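Long-range contacts in cortical-lytic enzyme (Bacillus cereus, PDB 4S3J), which hydrolyses partially degraded cortex peptidoglycan as an N-acetylglucosaminidase during spore germination: residues 212-217 with 246-251; 135-140 with 168-173; 329-334 with 377-382; 352-357 with 373-378. All coordinates share one frame; numbering follows the deposited sequence.

Contact 1 (212-217 with 246-251); sequences MRDIHF and TLSTTL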
loop_
_atom_site.group_PDB
_atom_site.type_symbol
_atom_site.label_atom_id
_atom_site.label_comp_id
_atom_site.label_asym_id
_atom_site.label_seq_id
_atom_site.Cartn_x
_atom_site.Cartn_y
_atom_site.Cartn_z
ATOM N N MET A 212 -0.579 -19.121 11.530
ATOM C CA MET A 212 -1.107 -18.277 10.475
ATOM C C MET A 212 -2.630 -18.282 10.505
ATOM O O MET A 212 -3.270 -19.143 9.905
ATOM C CB MET A 212 -0.572 -18.732 9.123
ATOM C CG MET A 212 0.884 -18.365 8.903
ATOM S SD MET A 212 1.580 -19.353 7.554
ATOM C CE MET A 212 3.189 -18.605 7.374
ATOM N N ARG A 213 -3.212 -17.330 11.229
ATOM C CA ARG A 213 -4.647 -17.370 11.483
ATOM C C ARG A 213 -5.503 -16.798 10.353
ATOM O O ARG A 213 -6.723 -16.868 10.415
ATOM C CB ARG A 213 -4.967 -16.663 12.812
ATOM C CG ARG A 213 -4.435 -17.414 14.031
ATOM C CD ARG A 213 -4.816 -16.737 15.339
ATOM N NE ARG A 213 -3.948 -15.618 15.684
ATOM C CZ ARG A 213 -4.242 -14.704 16.603
ATOM N NH1 ARG A 213 -5.389 -14.754 17.265
ATOM N NH2 ARG A 213 -3.395 -13.726 16.860
ATOM N N ASP A 214 -4.886 -16.233 9.318
ATOM C CA ASP A 214 -5.617 -15.882 8.101
ATOM C C ASP A 214 -5.044 -16.657 6.927
ATOM O O ASP A 214 -3.836 -16.638 6.702
ATOM C CB ASP A 214 -5.536 -14.381 7.798
ATOM C CG ASP A 214 -6.294 -14.004 6.517
ATOM O OD1 ASP A 214 -7.545 -13.949 6.545
ATOM O OD2 ASP A 214 -5.652 -13.760 5.475
ATOM N N ILE A 215 -5.919 -17.338 6.197
ATOM C CA ILE A 215 -5.561 -18.066 4.990
ATOM C C ILE A 215 -5.924 -17.218 3.789
ATOM O O ILE A 215 -7.088 -16.829 3.620
ATOM C CB ILE A 215 -6.288 -19.433 4.905
ATOM C CG1 ILE A 215 -5.823 -20.393 6.009
ATOM C CG2 ILE A 215 -5.947 -20.140 3.590
ATOM C CD1 ILE A 215 -6.184 -20.050 7.387
ATOM N N HIS A 216 -4.917 -16.894 2.988
ATOM C CA HIS A 216 -5.073 -15.963 1.885
ATOM C C HIS A 216 -4.774 -16.593 0.524
ATOM O O HIS A 216 -3.649 -17.011 0.280
ATOM C CB HIS A 216 -4.142 -14.765 2.056
ATOM C CG HIS A 216 -4.339 -13.714 1.011
ATOM N ND1 HIS A 216 -5.222 -12.681 1.166
ATOM C CD2 HIS A 216 -3.802 -13.571 -0.229
ATOM C CE1 HIS A 216 -5.218 -11.922 0.079
ATOM N NE2 HIS A 216 -4.369 -12.454 -0.781
ATOM N N PHE A 217 -5.766 -16.614 -0.365
ATOM C CA PHE A 217 -5.565 -17.109 -1.718
ATOM C C PHE A 217 -5.322 -15.988 -2.708
ATOM O O PHE A 217 -6.140 -15.050 -2.863
ATOM C CB PHE A 217 -6.758 -17.950 -2.160
ATOM C CG PHE A 217 -6.922 -19.186 -1.358
ATOM C CD1 PHE A 217 -6.133 -20.292 -1.618
ATOM C CD2 PHE A 217 -7.857 -19.257 -0.341
ATOM C CE1 PHE A 217 -6.258 -21.434 -0.877
ATOM C CE2 PHE A 217 -7.995 -20.411 0.409
ATOM C CZ PHE A 217 -7.192 -21.503 0.137
ATOM N N THR A 246 -9.467 -16.884 9.815
ATOM C CA THR A 246 -10.187 -16.133 8.792
ATOM C C THR A 246 -9.691 -16.487 7.389
ATOM O O THR A 246 -8.623 -17.087 7.224
ATOM C CB THR A 246 -10.036 -14.622 8.985
ATOM O OG1 THR A 246 -8.645 -14.276 9.006
ATOM C CG2 THR A 246 -10.689 -14.204 10.276
ATOM N N LEU A 247 -10.463 -16.069 6.392
ATOM C CA LEU A 247 -10.180 -16.343 4.991
ATOM C C LEU A 247 -10.138 -15.044 4.189
ATOM O O LEU A 247 -10.995 -14.178 4.362
ATOM C CB LEU A 247 -11.255 -17.271 4.432
ATOM C CG LEU A 247 -11.297 -17.552 2.938
ATOM C CD1 LEU A 247 -10.017 -18.293 2.498
ATOM C CD2 LEU A 247 -12.557 -18.390 2.585
ATOM N N SER A 248 -9.141 -14.903 3.315
ATOM C CA SER A 248 -9.062 -13.731 2.463
ATOM C C SER A 248 -8.591 -14.096 1.068
ATOM O O SER A 248 -8.061 -15.190 0.849
ATOM C CB SER A 248 -8.130 -12.673 3.085
ATOM O OG SER A 248 -6.814 -13.177 3.261
ATOM N N THR A 249 -8.820 -13.185 0.127
ATOM C CA THR A 249 -8.415 -13.370 -1.264
ATOM C C THR A 249 -7.887 -12.094 -1.906
ATOM O O THR A 249 -8.221 -10.970 -1.468
ATOM C CB THR A 249 -9.581 -13.836 -2.131
ATOM O OG1 THR A 249 -10.642 -12.887 -2.006
ATOM C CG2 THR A 249 -10.052 -15.250 -1.726
ATOM N N THR A 250 -7.100 -12.280 -2.963
ATOM C CA THR A 250 -6.677 -11.203 -3.840
ATOM C C THR A 250 -7.642 -11.039 -5.012
ATOM O O THR A 250 -8.032 -12.015 -5.655
ATOM C CB THR A 250 -5.249 -11.464 -4.389
ATOM O OG1 THR A 250 -4.309 -11.399 -3.310
ATOM C CG2 THR A 250 -4.871 -10.442 -5.462
ATOM N N LEU A 251 -8.007 -9.800 -5.294
ATOM C CA LEU A 251 -8.860 -9.459 -6.433
ATOM C C LEU A 251 -8.168 -8.472 -7.373
ATOM O O LEU A 251 -7.590 -7.466 -6.937
ATOM C CB LEU A 251 -10.186 -8.851 -5.959
ATOM C CG LEU A 251 -11.188 -9.746 -5.226
ATOM C CD1 LEU A 251 -12.344 -8.873 -4.697
ATOM C CD2 LEU A 251 -11.694 -10.864 -6.115
#

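Contact 2 (135-140 with 168-173); sequences YLAYFS and IPMLVI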
loop_
_atom_site.group_PDB
_atom_site.type_symbol
_atom_site.label_atom_id
_atom_site.label_comp_id
_atom_site.label_asym_id
_atom_site.label_seq_id
_atom_site.Cartn_x
_atom_site.Cartn_y
_atom_site.Cartn_z
ATOM N N TYR A 135 -1.518 -7.455 9.776
ATOM C CA TYR A 135 -1.142 -8.694 9.106
ATOM C C TYR A 135 0.194 -8.567 8.383
ATOM O O TYR A 135 0.469 -7.525 7.807
ATOM C CB TYR A 135 -2.198 -9.083 8.072
ATOM C CG TYR A 135 -3.580 -9.341 8.599
ATOM C CD1 TYR A 135 -3.921 -10.589 9.062
ATOM C CD2 TYR A 135 -4.543 -8.341 8.604
ATOM C CE1 TYR A 135 -5.174 -10.844 9.535
ATOM C CE2 TYR A 135 -5.815 -8.585 9.074
ATOM C CZ TYR A 135 -6.118 -9.844 9.539
ATOM O OH TYR A 135 -7.379 -10.141 10.024
ATOM N N LEU A 136 0.988 -9.643 8.402
ATOM C CA LEU A 136 2.219 -9.777 7.618
ATOM C C LEU A 136 2.034 -10.921 6.632
ATOM O O LEU A 136 1.698 -12.045 7.037
ATOM C CB LEU A 136 3.420 -10.030 8.520
ATOM C CG LEU A 136 4.763 -10.252 7.819
ATOM C CD1 LEU A 136 5.207 -8.996 7.023
ATOM C CD2 LEU A 136 5.824 -10.653 8.823
ATOM N N ALA A 137 2.254 -10.637 5.354
ATOM C CA ALA A 137 1.993 -11.591 4.273
ATOM C C ALA A 137 3.256 -12.037 3.566
ATOM O O ALA A 137 3.759 -11.330 2.684
ATOM C CB ALA A 137 1.037 -10.991 3.255
ATOM N N TYR A 138 3.754 -13.220 3.920
ATOM C CA TYR A 138 4.951 -13.757 3.302
ATOM C C TYR A 138 4.592 -14.443 1.986
ATOM O O TYR A 138 3.939 -15.490 1.946
ATOM C CB TYR A 138 5.672 -14.688 4.281
ATOM C CG TYR A 138 7.036 -15.188 3.823
ATOM C CD1 TYR A 138 7.681 -14.640 2.731
ATOM C CD2 TYR A 138 7.659 -16.241 4.479
ATOM C CE1 TYR A 138 8.909 -15.118 2.316
ATOM C CE2 TYR A 138 8.896 -16.701 4.078
ATOM C CZ TYR A 138 9.506 -16.154 2.999
ATOM O OH TYR A 138 10.743 -16.629 2.582
ATOM N N PHE A 139 5.027 -13.821 0.897
ATOM C CA PHE A 139 4.685 -14.243 -0.452
ATOM C C PHE A 139 5.762 -15.186 -0.983
ATOM O O PHE A 139 6.905 -14.726 -1.161
ATOM C CB PHE A 139 4.578 -13.010 -1.363
ATOM C CG PHE A 139 3.951 -13.293 -2.707
ATOM C CD1 PHE A 139 4.699 -13.817 -3.738
ATOM C CD2 PHE A 139 2.621 -12.972 -2.946
ATOM C CE1 PHE A 139 4.119 -14.065 -4.985
ATOM C CE2 PHE A 139 2.058 -13.212 -4.182
ATOM C CZ PHE A 139 2.802 -13.749 -5.191
ATOM N N SER A 140 5.492 -16.476 -1.246
ATOM C CA SER A 140 4.216 -17.181 -1.028
ATOM C C SER A 140 4.472 -18.686 -0.883
ATOM O O SER A 140 5.572 -19.159 -1.117
ATOM C CB SER A 140 3.254 -16.964 -2.205
ATOM O OG SER A 140 3.684 -17.714 -3.330
ATOM N N ILE A 168 -0.694 -10.756 12.853
ATOM C CA ILE A 168 -1.141 -12.057 12.337
ATOM C C ILE A 168 -0.364 -12.399 11.083
ATOM O O ILE A 168 -0.494 -11.688 10.099
ATOM C CB ILE A 168 -2.637 -12.066 11.945
ATOM C CG1 ILE A 168 -3.535 -11.595 13.089
ATOM C CG2 ILE A 168 -3.033 -13.440 11.372
ATOM C CD1 ILE A 168 -3.515 -12.450 14.272
ATOM N N PRO A 169 0.421 -13.502 11.082
ATOM C CA PRO A 169 1.006 -13.872 9.785
ATOM C C PRO A 169 -0.028 -14.544 8.890
ATOM O O PRO A 169 -0.772 -15.387 9.370
ATOM C CB PRO A 169 2.146 -14.816 10.168
ATOM C CG PRO A 169 1.719 -15.419 11.457
ATOM C CD PRO A 169 0.886 -14.382 12.171
ATOM N N MET A 170 -0.121 -14.122 7.634
ATOM C CA MET A 170 -1.021 -14.760 6.658
ATOM C C MET A 170 -0.354 -15.946 5.988
ATOM O O MET A 170 0.863 -15.944 5.744
ATOM C CB MET A 170 -1.460 -13.734 5.607
ATOM C CG MET A 170 -2.361 -12.626 6.147
ATOM S SD MET A 170 -2.379 -11.105 5.154
ATOM C CE MET A 170 -2.931 -11.700 3.569
ATOM N N LEU A 171 -1.144 -16.982 5.736
ATOM C CA LEU A 171 -0.719 -18.094 4.899
ATOM C C LEU A 171 -1.087 -17.728 3.474
ATOM O O LEU A 171 -2.247 -17.865 3.064
ATOM C CB LEU A 171 -1.391 -19.398 5.349
ATOM C CG LEU A 171 -1.180 -20.628 4.457
ATOM C CD1 LEU A 171 0.271 -20.850 4.107
ATOM C CD2 LEU A 171 -1.721 -21.879 5.124
ATOM N N VAL A 172 -0.109 -17.218 2.728
ATOM C CA VAL A 172 -0.355 -16.767 1.380
ATOM C C VAL A 172 -0.122 -17.893 0.386
ATOM O O VAL A 172 0.986 -18.380 0.244
ATOM C CB VAL A 172 0.564 -15.573 1.003
ATOM C CG1 VAL A 172 0.286 -15.103 -0.408
ATOM C CG2 VAL A 172 0.407 -14.411 1.997
ATOM N N ILE A 173 -1.186 -18.294 -0.300
ATOM C CA ILE A 173 -1.137 -19.412 -1.231
ATOM C C ILE A 173 -1.379 -18.935 -2.658
ATOM O O ILE A 173 -2.401 -18.305 -2.942
ATOM C CB ILE A 173 -2.184 -20.484 -0.848
ATOM C CG1 ILE A 173 -1.895 -21.012 0.555
ATOM C CG2 ILE A 173 -2.165 -21.654 -1.823
ATOM C CD1 ILE A 173 -3.088 -21.628 1.232
HETATM O O HOH W 1 3.031 -14.442 6.415
HETATM O O HOH W 2 2.625 -17.087 3.808
#

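Contact 3 (329-334 with 377-382); sequences WKLPFK and GVQHEV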
loop_
_atom_site.group_PDB
_atom_site.type_symbol
_atom_site.label_atom_id
_atom_site.label_comp_id
_atom_site.label_asym_id
_atom_site.label_seq_id
_atom_site.Cartn_x
_atom_site.Cartn_y
_atom_site.Cartn_z
ATOM N N TRP A 329 11.480 5.328 -15.841
ATOM C CA TRP A 329 11.404 4.972 -17.256
ATOM C C TRP A 329 12.409 5.756 -18.092
ATOM O O TRP A 329 12.517 6.961 -17.935
ATOM C CB TRP A 329 10.020 5.285 -17.811
ATOM C CG TRP A 329 8.860 4.446 -17.382
ATOM C CD1 TRP A 329 8.390 3.337 -18.024
ATOM C CD2 TRP A 329 7.964 4.683 -16.279
ATOM N NE1 TRP A 329 7.282 2.851 -17.374
ATOM C CE2 TRP A 329 6.990 3.660 -16.308
ATOM C CE3 TRP A 329 7.889 5.655 -15.273
ATOM C CZ2 TRP A 329 5.963 3.571 -15.371
ATOM C CZ3 TRP A 329 6.852 5.564 -14.336
ATOM C CH2 TRP A 329 5.901 4.537 -14.407
ATOM N N LYS A 330 13.098 5.093 -19.010
ATOM C CA LYS A 330 13.881 5.789 -20.029
ATOM C C LYS A 330 12.978 6.158 -21.192
ATOM O O LYS A 330 12.086 5.390 -21.560
ATOM C CB LYS A 330 15.049 4.925 -20.509
ATOM C CG LYS A 330 16.123 4.741 -19.460
ATOM C CD LYS A 330 17.201 3.823 -19.977
ATOM C CE LYS A 330 18.236 3.545 -18.933
ATOM N NZ LYS A 330 19.232 2.567 -19.454
ATOM N N LEU A 331 13.207 7.344 -21.763
ATOM C CA LEU A 331 12.395 7.887 -22.858
ATOM C C LEU A 331 13.212 7.911 -24.141
ATOM O O LEU A 331 14.433 8.008 -24.092
ATOM C CB LEU A 331 11.901 9.305 -22.511
ATOM C CG LEU A 331 10.989 9.441 -21.290
ATOM C CD1 LEU A 331 10.637 10.911 -21.014
ATOM C CD2 LEU A 331 9.727 8.652 -21.456
ATOM N N PRO A 332 12.540 7.823 -25.303
ATOM C CA PRO A 332 11.090 7.691 -25.456
ATOM C C PRO A 332 10.617 6.270 -25.177
ATOM O O PRO A 332 11.390 5.319 -25.373
ATOM C CB PRO A 332 10.865 8.069 -26.920
ATOM C CG PRO A 332 12.124 7.609 -27.609
ATOM C CD PRO A 332 13.229 7.890 -26.610
ATOM N N PHE A 333 9.366 6.122 -24.748
ATOM C CA PHE A 333 8.810 4.797 -24.560
ATOM C C PHE A 333 8.579 4.157 -25.918
ATOM O O PHE A 333 8.015 4.769 -26.825
ATOM C CB PHE A 333 7.504 4.827 -23.789
ATOM C CG PHE A 333 6.832 3.491 -23.733
ATOM C CD1 PHE A 333 7.327 2.498 -22.905
ATOM C CD2 PHE A 333 5.740 3.205 -24.533
ATOM C CE1 PHE A 333 6.732 1.257 -22.854
ATOM C CE2 PHE A 333 5.145 1.964 -24.485
ATOM C CZ PHE A 333 5.640 0.991 -23.651
ATOM N N LYS A 334 9.017 2.908 -26.028
ATOM C CA LYS A 334 8.882 2.115 -27.241
ATOM C C LYS A 334 8.749 0.645 -26.890
ATOM O O LYS A 334 9.314 0.207 -25.894
ATOM C CB LYS A 334 10.099 2.329 -28.147
ATOM C CG LYS A 334 9.809 3.163 -29.359
ATOM C CD LYS A 334 9.311 2.287 -30.505
ATOM C CE LYS A 334 8.380 3.053 -31.431
ATOM N NZ LYS A 334 6.988 3.098 -30.896
ATOM N N GLY A 377 23.113 11.372 -21.492
ATOM C CA GLY A 377 22.177 12.203 -22.225
ATOM C C GLY A 377 20.839 11.572 -22.507
ATOM O O GLY A 377 20.124 12.019 -23.386
ATOM N N VAL A 378 20.533 10.484 -21.819
ATOM C CA VAL A 378 19.250 9.820 -22.006
ATOM C C VAL A 378 18.240 10.441 -21.042
ATOM O O VAL A 378 18.560 10.632 -19.860
ATOM C CB VAL A 378 19.373 8.291 -21.782
ATOM C CG1 VAL A 378 18.022 7.611 -21.874
ATOM C CG2 VAL A 378 20.350 7.683 -22.800
ATOM N N GLN A 379 17.046 10.778 -21.535
ATOM C CA GLN A 379 15.995 11.319 -20.663
ATOM C C GLN A 379 15.287 10.211 -19.886
ATOM O O GLN A 379 15.018 9.133 -20.445
ATOM C CB GLN A 379 14.966 12.109 -21.470
ATOM C CG GLN A 379 14.000 12.840 -20.545
ATOM C CD GLN A 379 12.913 13.662 -21.219
ATOM O OE1 GLN A 379 12.025 14.173 -20.532
ATOM N NE2 GLN A 379 12.976 13.818 -22.539
ATOM N N HIS A 380 15.018 10.468 -18.607
ATOM C CA HIS A 380 14.226 9.584 -17.747
ATOM C C HIS A 380 12.988 10.319 -17.228
ATOM O O HIS A 380 13.016 11.544 -17.039
ATOM C CB HIS A 380 15.034 9.119 -16.542
ATOM C CG HIS A 380 16.232 8.272 -16.859
ATOM N ND1 HIS A 380 16.382 6.987 -16.379
ATOM C CD2 HIS A 380 17.373 8.556 -17.532
ATOM C CE1 HIS A 380 17.540 6.500 -16.763
ATOM N NE2 HIS A 380 18.171 7.434 -17.471
ATOM N N GLU A 381 11.931 9.561 -16.956
ATOM C CA GLU A 381 10.745 10.072 -16.263
ATOM C C GLU A 381 10.445 9.160 -15.090
ATOM O O GLU A 381 10.406 7.937 -15.250
ATOM C CB GLU A 381 9.542 10.151 -17.206
ATOM C CG GLU A 381 8.329 10.794 -16.604
ATOM C CD GLU A 381 7.323 11.208 -17.631
ATOM O OE1 GLU A 381 7.713 11.791 -18.668
ATOM O OE2 GLU A 381 6.131 10.955 -17.406
ATOM N N VAL A 382 10.229 9.760 -13.927
ATOM C CA VAL A 382 9.976 9.035 -12.704
ATOM C C VAL A 382 8.633 9.405 -12.109
ATOM O O VAL A 382 8.338 10.587 -11.956
ATOM C CB VAL A 382 11.072 9.321 -11.660
ATOM C CG1 VAL A 382 10.803 8.553 -10.388
ATOM C CG2 VAL A 382 12.454 9.003 -12.212
HETATM O O HOH W 3 16.057 10.175 -24.246
#

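Contact 4 (352-357 with 373-378); sequences ARKYNV and FDENGV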
loop_
_atom_site.group_PDB
_atom_site.type_symbol
_atom_site.label_atom_id
_atom_site.label_comp_id
_atom_site.label_asym_id
_atom_site.label_seq_id
_atom_site.Cartn_x
_atom_site.Cartn_y
_atom_site.Cartn_z
ATOM N N ALA A 352 16.394 12.626 -8.086
ATOM C CA ALA A 352 16.161 14.057 -8.338
ATOM C C ALA A 352 17.316 14.860 -7.760
ATOM O O ALA A 352 17.771 15.833 -8.363
ATOM C CB ALA A 352 14.825 14.498 -7.749
ATOM N N ARG A 353 17.820 14.461 -6.591
ATOM C CA ARG A 353 18.983 15.133 -6.002
ATOM C C ARG A 353 20.228 15.004 -6.903
ATOM O O ARG A 353 20.935 15.980 -7.207
ATOM C CB ARG A 353 19.264 14.541 -4.623
ATOM C CG ARG A 353 20.452 15.164 -3.893
ATOM C CD ARG A 353 20.648 14.516 -2.507
ATOM N NE ARG A 353 19.512 14.780 -1.629
ATOM C CZ ARG A 353 18.584 13.927 -1.230
ATOM N NH1 ARG A 353 17.595 14.382 -0.463
ATOM N NH2 ARG A 353 18.639 12.650 -1.548
ATOM N N LYS A 354 20.500 13.785 -7.337
ATOM C CA LYS A 354 21.711 13.510 -8.111
ATOM C C LYS A 354 21.736 14.283 -9.422
ATOM O O LYS A 354 22.782 14.803 -9.838
ATOM C CB LYS A 354 21.828 12.013 -8.400
ATOM C CG LYS A 354 23.001 11.611 -9.265
ATOM C CD LYS A 354 23.097 10.122 -9.324
ATOM C CE LYS A 354 24.208 9.693 -10.289
ATOM N NZ LYS A 354 24.203 8.230 -10.515
ATOM N N TYR A 355 20.584 14.324 -10.087
ATOM C CA TYR A 355 20.486 14.917 -11.419
ATOM C C TYR A 355 19.935 16.359 -11.411
ATOM O O TYR A 355 19.595 16.926 -12.463
ATOM C CB TYR A 355 19.676 13.984 -12.317
ATOM C CG TYR A 355 20.428 12.685 -12.547
ATOM C CD1 TYR A 355 21.559 12.651 -13.363
ATOM C CD2 TYR A 355 20.025 11.488 -11.957
ATOM C CE1 TYR A 355 22.257 11.480 -13.571
ATOM C CE2 TYR A 355 20.719 10.319 -12.159
ATOM C CZ TYR A 355 21.839 10.318 -12.969
ATOM O OH TYR A 355 22.520 9.140 -13.169
ATOM N N ASN A 356 19.873 16.936 -10.215
ATOM C CA ASN A 356 19.556 18.340 -9.996
ATOM C C ASN A 356 18.261 18.839 -10.622
ATOM O O ASN A 356 18.236 19.909 -11.264
ATOM C CB ASN A 356 20.701 19.220 -10.532
ATOM C CG ASN A 356 22.047 18.865 -9.922
ATOM O OD1 ASN A 356 22.289 19.108 -8.741
ATOM N ND2 ASN A 356 22.930 18.290 -10.730
ATOM N N VAL A 357 17.173 18.130 -10.367
ATOM C CA VAL A 357 15.865 18.563 -10.801
ATOM C C VAL A 357 14.899 18.554 -9.607
ATOM O O VAL A 357 15.098 17.797 -8.647
ATOM C CB VAL A 357 15.344 17.655 -11.942
ATOM C CG1 VAL A 357 16.244 17.797 -13.174
ATOM C CG2 VAL A 357 15.260 16.221 -11.484
ATOM N N PHE A 373 17.987 14.162 -17.192
ATOM C CA PHE A 373 18.926 13.548 -18.139
ATOM C C PHE A 373 20.067 12.886 -17.391
ATOM O O PHE A 373 20.642 13.494 -16.480
ATOM C CB PHE A 373 19.507 14.573 -19.120
ATOM C CG PHE A 373 18.548 15.029 -20.152
ATOM C CD1 PHE A 373 18.287 14.248 -21.253
ATOM C CD2 PHE A 373 17.922 16.259 -20.042
ATOM C CE1 PHE A 373 17.378 14.655 -22.212
ATOM C CE2 PHE A 373 17.011 16.665 -20.996
ATOM C CZ PHE A 373 16.753 15.880 -22.083
ATOM N N ASP A 374 20.411 11.652 -17.761
ATOM C CA ASP A 374 21.557 11.011 -17.139
ATOM C C ASP A 374 22.856 11.426 -17.852
ATOM O O ASP A 374 22.840 12.236 -18.789
ATOM C CB ASP A 374 21.393 9.464 -17.095
ATOM C CG ASP A 374 21.340 8.801 -18.468
ATOM O OD1 ASP A 374 21.873 9.349 -19.453
ATOM O OD2 ASP A 374 20.755 7.686 -18.546
ATOM N N GLU A 375 23.963 10.865 -17.378
ATOM C CA GLU A 375 25.303 11.214 -17.848
ATOM C C GLU A 375 25.514 10.869 -19.325
ATOM O O GLU A 375 26.430 11.391 -19.977
ATOM C CB GLU A 375 26.350 10.473 -17.000
ATOM C CG GLU A 375 26.301 10.757 -15.497
ATOM C CD GLU A 375 25.425 9.770 -14.702
ATOM O OE1 GLU A 375 24.391 9.275 -15.217
ATOM O OE2 GLU A 375 25.789 9.480 -13.541
ATOM N N ASN A 376 24.700 9.955 -19.856
ATOM C CA ASN A 376 24.783 9.604 -21.270
ATOM C C ASN A 376 23.816 10.420 -22.114
ATOM O O ASN A 376 23.688 10.175 -23.313
ATOM C CB ASN A 376 24.514 8.113 -21.506
ATOM C CG ASN A 376 25.571 7.220 -20.886
ATOM O OD1 ASN A 376 26.694 7.648 -20.644
ATOM N ND2 ASN A 376 25.238 5.952 -20.715
ATOM N N GLY A 377 23.113 11.372 -21.492
ATOM C CA GLY A 377 22.177 12.203 -22.225
ATOM C C GLY A 377 20.839 11.572 -22.507
ATOM O O GLY A 377 20.124 12.019 -23.386
ATOM N N VAL A 378 20.533 10.484 -21.819
ATOM C CA VAL A 378 19.250 9.820 -22.006
ATOM C C VAL A 378 18.240 10.441 -21.042
ATOM O O VAL A 378 18.560 10.632 -19.860
ATOM C CB VAL A 378 19.373 8.291 -21.782
ATOM C CG1 VAL A 378 18.022 7.611 -21.874
ATOM C CG2 VAL A 378 20.350 7.683 -22.800
HETATM O O HOH W 4 19.128 16.259 -15.400
#

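Contact 1 (212-217 with 246-251)
With CG swung opposite the backbone N in both D214 (chi1 180°) and H216, the carboxylate and the imidazole reach toward the neighbouring strand, while S248 tucks OG between its own N and carbonyl carbon, placing it between the two groups, in reach of both. S248 OG donates to D214 OD2 (2.6 Å), on the syn lone pair, and accepts from H216 ND1 (2.7 Å), close to the ring plane. T246 OG1 takes the anti lone pair of D214 OD1, and T250 OG1 lies at the far edge of the ring, 2.7 Å from H216 NE2. Short hydroxyl side chains suit this row, reaching D214 and H216 from the adjacent strand. Helix 227-240 joins the two strands, neighbours in the family 18 TIM barrel, and strand 214-218 leads to E220, probably the proton donor. Parallel ladder bonds such as S248 N to I215 O (2.8 Å) tie the backbones. On the opposite face, the F217 edge meets L247 CD1 (CE2 at 3.6 Å), and F217 packs edge-to-face on F233 and against L234.

Contact 2 (135-140 with 168-173)
The Y135 ring is met obliquely by I168 and M170: its CD1 lies 3.5 Å from I168 CB, the two side chains running side by side. M170 crosses Y135 at about a right angle, packing SD on Y135 CB (3.6 Å); separately, SD makes an oblique Met-aromatic contact, 4.9 Å from the Y135 ring centroid. The bend in the flexible thioether chain (chi3 59°) turns CE toward A137. Further along, V172 CG1 approaches the F139 ring obliquely, while S140 CB sits over one face of that ring, offset toward its rim; the F139-S140 peptide is cis, as non-proline cis peptides are in other family 18 barrels. V172 CG2 meets A137 CB at 3.7 Å: small A137 leaves room for M170 and V172, whose two branches reach A137 and F139. L136 N donates to I168 O, and M170 N donates to L136 O (2.8 Å). Beyond that the strands part, and two waters fill in: one bridges L136 O, Y138 N and M170 O, the other Y138 O, M170 O and V172 N. These adjacent parallel barrel strands are flanked by strands 104-111 and 214-218, with helix 193-210 packed against L171 and I173.

Contact 3 (329-334 with 377-382)
K330 lays its CG over one face of the H380 imidazole, 3.9 Å from the ring centroid, in a CH-pi contact displaced toward the rim. In both residues CG stands opposite the carbonyl carbon (chi1 -69° in K330), and this shared torsion makes the two side chains run alongside each other; the lysine, extended beyond CG, carries its CE past H380 CE1 at 3.7 Å. A long aliphatic chain suits this place because it can cover a ring with methylenes and still put its ammonium outward. Both nitrogens of that ring are used, ND1 by D328 and NE2 by D374, which fixes its rotation. L331 CD1 rests 3.6 Å from Q379 CD and 3.9 Å from E381 OE1, packing across the extended glutamine; N371 ND2 bonds to OE1 of both Q379 and E381, and E381 OE2 to W383 NE1. W329 turns its indole edge to E381 O, with CE3 at 3.4 Å in the ring plane. This is a short antiparallel pairing of the end of barrel strand 318-330 with strand 379-383, within the family 18 domain and away from the active site: W329 and E381 form a hydrogen-bonded pair (E381 N to W329 O, 2.8 Å), K330 and H380 the non-hydrogen-bonded pair. Beyond it, a water joins L331 O (2.7 Å) to Q379 N. Strand 367-373 lies on the other side of 379-383, its Y372 stacking on H380, while P293 from a loop covers W329, L331 and E381.

Contact 4 (352-357 with 373-378)
Y355 donates its phenolic OH to E375 OE1 at 2.8 Å, reaching the oxygen from above the carboxylate plane. Ring and carboxylate stand almost perpendicular, 83° apart, with E375 CD at the edge of the ring. The glutamate gets there by bending at chi2 (92°), which folds its carboxylate back toward the tyrosine. Obliquely to the ring, Y355 CD1 lies 3.4 Å from F373 O, and Y355 CE1 lies 3.7 Å from D374 CA. F373, the third main contributor, takes part through its backbone: its N passes a bond to a water that donates to Y355 O (3.0 Å). A tyrosine suits this place because it can pack against the loop backbone and still offer a polar end to solvent-facing E375. K354 spreads its CG over the centre of one ring face, and its NZ makes a long salt bridge to E375 OE2 (3.6 Å). Both segments contain turns. D374 starts a type I turn ending at G377, and its OD1 accepts from N376 N and V378 N on opposite faces, the former an Asx turn; OD2 is bonded to H380. N356, at positive phi, closes the helix with a Schellman motif. The contact thus joins the C-terminal end of helix 345-354 to the hairpin loop between strands 367-373 and 379-383, and Y372 of the former strand stacks on Y355.

In the fold
Along the chain contact 2 comes first, then contact 1, then contacts 3 and 4, whose second segments overlap at G377 and V378. Contacts 1 and 2 have centres 8 Å apart and link three consecutive parallel strands, 135-143, 168-177 and 214-218, with 246-251 beyond; H216 bonds through its backbone to L171 and I173. Contacts 3 and 4, 11 Å apart between centres, involve the end of strand 318-330 and the helix and antiparallel strands that follow it, before strand 404-408, consistent with the insertion found in many family 18 chitinases. About 39 Å separates the centres of contacts 1 and 3. The catalytic barrel wall and this peripheral part are therefore distinct neighbourhoods, connected by strand 318-330.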